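Local structure of SCO1 protein homolog (Bacillus subtilis, 1XZO) at residues A[14-19]-A[102-107]. The protein is needed to insert copper into the active site of cytochrome c oxidase and may also act in copper homeostasis or redox signalling. Sequence-based numbering, arbitrary orientation.
With CD (cadmium ion), chain D; CA (calcium ion), chain J; CA (calcium ion), chain G.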
loop_
_atom_site.group_PDB
_atom_site.type_symbol
_atom_site.label_atom_id
_atom_site.label_comp_id
_atom_site.label_asym_id
_atom_site.label_seq_id
_atom_site.Cartn_x
_atom_site.Cartn_y
_atom_site.Cartn_z
ATOM N N GLU A 14 -12.779 3.356 -3.069
ATOM C CA GLU A 14 -13.709 2.880 -4.136
ATOM C C GLU A 14 -13.633 1.364 -4.240
ATOM O O GLU A 14 -12.593 0.745 -3.969
ATOM C CB GLU A 14 -13.326 3.533 -5.408
ATOM C CG GLU A 14 -13.566 5.017 -5.433
ATOM C CD GLU A 14 -15.027 5.352 -5.615
ATOM O OE1 GLU A 14 -15.595 4.853 -6.632
ATOM O OE2 GLU A 14 -15.556 6.068 -4.727
ATOM N N PRO A 15 -14.745 0.727 -4.655
ATOM C CA PRO A 15 -14.719 -0.704 -5.022
ATOM C C PRO A 15 -13.683 -0.970 -6.080
ATOM O O PRO A 15 -13.386 -0.166 -7.005
ATOM C CB PRO A 15 -16.191 -0.981 -5.433
ATOM C CG PRO A 15 -16.708 0.319 -5.772
ATOM C CD PRO A 15 -16.039 1.374 -4.953
ATOM N N PHE A 16 -12.968 -2.092 -5.920
ATOM C CA PHE A 16 -11.985 -2.527 -6.858
ATOM C C PHE A 16 -11.768 -4.020 -6.734
ATOM O O PHE A 16 -12.024 -4.621 -5.657
ATOM C CB PHE A 16 -10.595 -1.853 -6.646
ATOM C CG PHE A 16 -9.857 -2.291 -5.396
ATOM C CD1 PHE A 16 -10.044 -1.572 -4.229
ATOM C CD2 PHE A 16 -8.928 -3.344 -5.405
ATOM C CE1 PHE A 16 -9.399 -1.950 -3.057
ATOM C CE2 PHE A 16 -8.275 -3.729 -4.252
ATOM C CZ PHE A 16 -8.479 -3.012 -3.057
ATOM N N THR A 17 -11.365 -4.539 -7.858
ATOM C CA THR A 17 -10.806 -5.925 -8.014
ATOM C C THR A 17 -9.668 -5.901 -8.941
ATOM O O THR A 17 -9.750 -5.576 -10.126
ATOM C CB THR A 17 -11.841 -7.041 -8.484
ATOM O OG1 THR A 17 -12.906 -7.170 -7.605
ATOM C CG2 THR A 17 -11.133 -8.371 -8.453
ATOM N N PHE A 18 -8.443 -6.124 -8.389
ATOM C CA PHE A 18 -7.233 -6.085 -9.090
ATOM C C PHE A 18 -6.643 -7.526 -8.960
ATOM O O PHE A 18 -7.216 -8.327 -8.218
ATOM C CB PHE A 18 -6.347 -5.056 -8.355
ATOM C CG PHE A 18 -6.840 -3.629 -8.507
ATOM C CD1 PHE A 18 -6.396 -2.621 -7.637
ATOM C CD2 PHE A 18 -7.697 -3.268 -9.577
ATOM C CE1 PHE A 18 -6.787 -1.331 -7.809
ATOM C CE2 PHE A 18 -8.093 -1.917 -9.777
ATOM C CZ PHE A 18 -7.586 -0.920 -8.950
ATOM N N GLN A 19 -5.514 -7.770 -9.569
ATOM C CA GLN A 19 -4.825 -9.080 -9.466
ATOM C C GLN A 19 -3.509 -8.929 -8.731
ATOM O O GLN A 19 -2.757 -7.974 -9.006
ATOM C CB GLN A 19 -4.580 -9.701 -10.830
ATOM C CG GLN A 19 -5.896 -10.143 -11.507
ATOM C CD GLN A 19 -5.746 -10.250 -13.061
ATOM O OE1 GLN A 19 -4.874 -9.584 -13.668
ATOM N NE2 GLN A 19 -6.603 -11.038 -13.690
ATOM N N ASP A 102 -0.003 -8.184 -0.503
ATOM C CA ASP A 102 -0.188 -8.322 -1.958
ATOM C C ASP A 102 0.254 -7.132 -2.772
ATOM O O ASP A 102 -0.009 -5.956 -2.397
ATOM C CB ASP A 102 -1.716 -8.544 -2.223
ATOM C CG ASP A 102 -2.213 -9.822 -1.607
ATOM O OD1 ASP A 102 -2.675 -9.771 -0.458
ATOM O OD2 ASP A 102 -2.090 -10.955 -2.189
ATOM N N PHE A 103 0.950 -7.403 -3.855
ATOM C CA PHE A 103 1.303 -6.447 -4.826
ATOM C C PHE A 103 0.319 -6.565 -5.969
ATOM O O PHE A 103 0.179 -7.637 -6.485
ATOM C CB PHE A 103 2.669 -6.613 -5.418
ATOM C CG PHE A 103 3.792 -6.303 -4.368
ATOM C CD1 PHE A 103 3.978 -7.136 -3.289
ATOM C CD2 PHE A 103 4.564 -5.179 -4.495
ATOM C CE1 PHE A 103 4.972 -6.837 -2.342
ATOM C CE2 PHE A 103 5.571 -4.871 -3.515
ATOM C CZ PHE A 103 5.784 -5.692 -2.483
ATOM N N LEU A 104 -0.306 -5.454 -6.336
ATOM C CA LEU A 104 -1.503 -5.507 -7.281
ATOM C C LEU A 104 -1.224 -4.872 -8.615
ATOM O O LEU A 104 -0.481 -3.902 -8.774
ATOM C CB LEU A 104 -2.695 -4.801 -6.648
ATOM C CG LEU A 104 -3.276 -5.379 -5.368
ATOM C CD1 LEU A 104 -4.534 -4.765 -4.895
ATOM C CD2 LEU A 104 -3.427 -6.950 -5.332
ATOM N N THR A 105 -1.844 -5.424 -9.682
ATOM C CA THR A 105 -1.817 -4.899 -11.052
ATOM C C THR A 105 -3.176 -5.381 -11.636
ATOM O O THR A 105 -4.117 -5.721 -10.873
ATOM C CB THR A 105 -0.608 -5.298 -12.009
ATOM O OG1 THR A 105 -0.464 -6.767 -11.881
ATOM C CG2 THR A 105 0.725 -4.795 -11.443
ATOM N N GLY A 106 -3.235 -5.320 -12.936
ATOM C CA GLY A 106 -4.386 -5.769 -13.703
ATOM C C GLY A 106 -5.413 -4.674 -13.891
ATOM O O GLY A 106 -6.606 -4.824 -13.501
ATOM N N TYR A 107 -4.902 -3.626 -14.510
ATOM C CA TYR A 107 -5.614 -2.371 -14.712
ATOM C C TYR A 107 -4.827 -1.475 -15.622
ATOM O O TYR A 107 -3.637 -1.597 -15.827
ATOM C CB TYR A 107 -6.087 -1.703 -13.447
ATOM C CG TYR A 107 -4.972 -1.551 -12.358
ATOM C CD1 TYR A 107 -3.945 -0.656 -12.530
ATOM C CD2 TYR A 107 -5.012 -2.339 -11.282
ATOM C CE1 TYR A 107 -2.936 -0.493 -11.557
ATOM C CE2 TYR A 107 -3.956 -2.275 -10.310
ATOM C CZ TYR A 107 -2.981 -1.316 -10.446
ATOM O OH TYR A 107 -2.041 -1.188 -9.420
HETATM CD CD CD D . -17.746 5.631 -5.896
HETATM CA CA CA J . -8.671 -6.417 -12.903
HETATM CA CA CA G . -10.713 -5.122 -12.170
HETATM O O HOH W 1 -9.098 -3.498 -12.788
HETATM O O HOH W 2 -10.481 -7.773 -12.248
HETATM O O HOH W 3 -11.861 -2.789 -13.153
#
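The ring of Phe18 is a wedge between two aromatic neighbours: Tyr107 presses its CD2/CE2 edge onto one face, while CD2 of Phe16 lies over the opposite face. The Tyr107 edge is close, with Phe18 CD2 and Tyr107 CD2 3.3 Å apart; the ring centroids are 4.3 Å apart and the planes inclined at 51°, an edge-to-face pair well short of perpendicular. A chi1 of 50° sets Tyr107 CG between its own backbone N and carbonyl carbon, and from there the ring edge reaches Phe18; its hydroxyl bonds onward to Ser76 O. Leu104 supplies a further bump. Its CD1 fits into the angle between the two phenylalanines, 3.9 Å from Phe16 CE2, and reaches Phe18 at the rim of the ring, near the ring plane, and at CB.

This packing joins a small antiparallel hairpin, strand 17-19 paired with 25-27, to the edge of the thioredoxin-like fold, where strand 101-104 is the outermost strand of the mixed sheet; Phe115 of helix 109-120 meets both phenylalanine rings. Strands 17-19 and 102-104 cross at close to a right angle, consistent with pairing limited to one antiparallel bridge, Gln19 with Thr105. There Gln19 N donates to Thr105 O with an N-H...O angle of 169°, and Thr105 N returns a bond to Gln19 O at 2.8 Å. Gln19 O also receives a CA-H...O contact from Leu104 CA.

Gly106, with no side chain, presents its CA to Gln19 OE1 at 3.8 Å. Gly106 O and Thr17 O each approach a modelled calcium ion, but the two ions stand too close together to be filled at once and are probably alternative or partly occupied sites. Water 1 donates to Gly106 O and lies at the calcium ion beside Thr17 O.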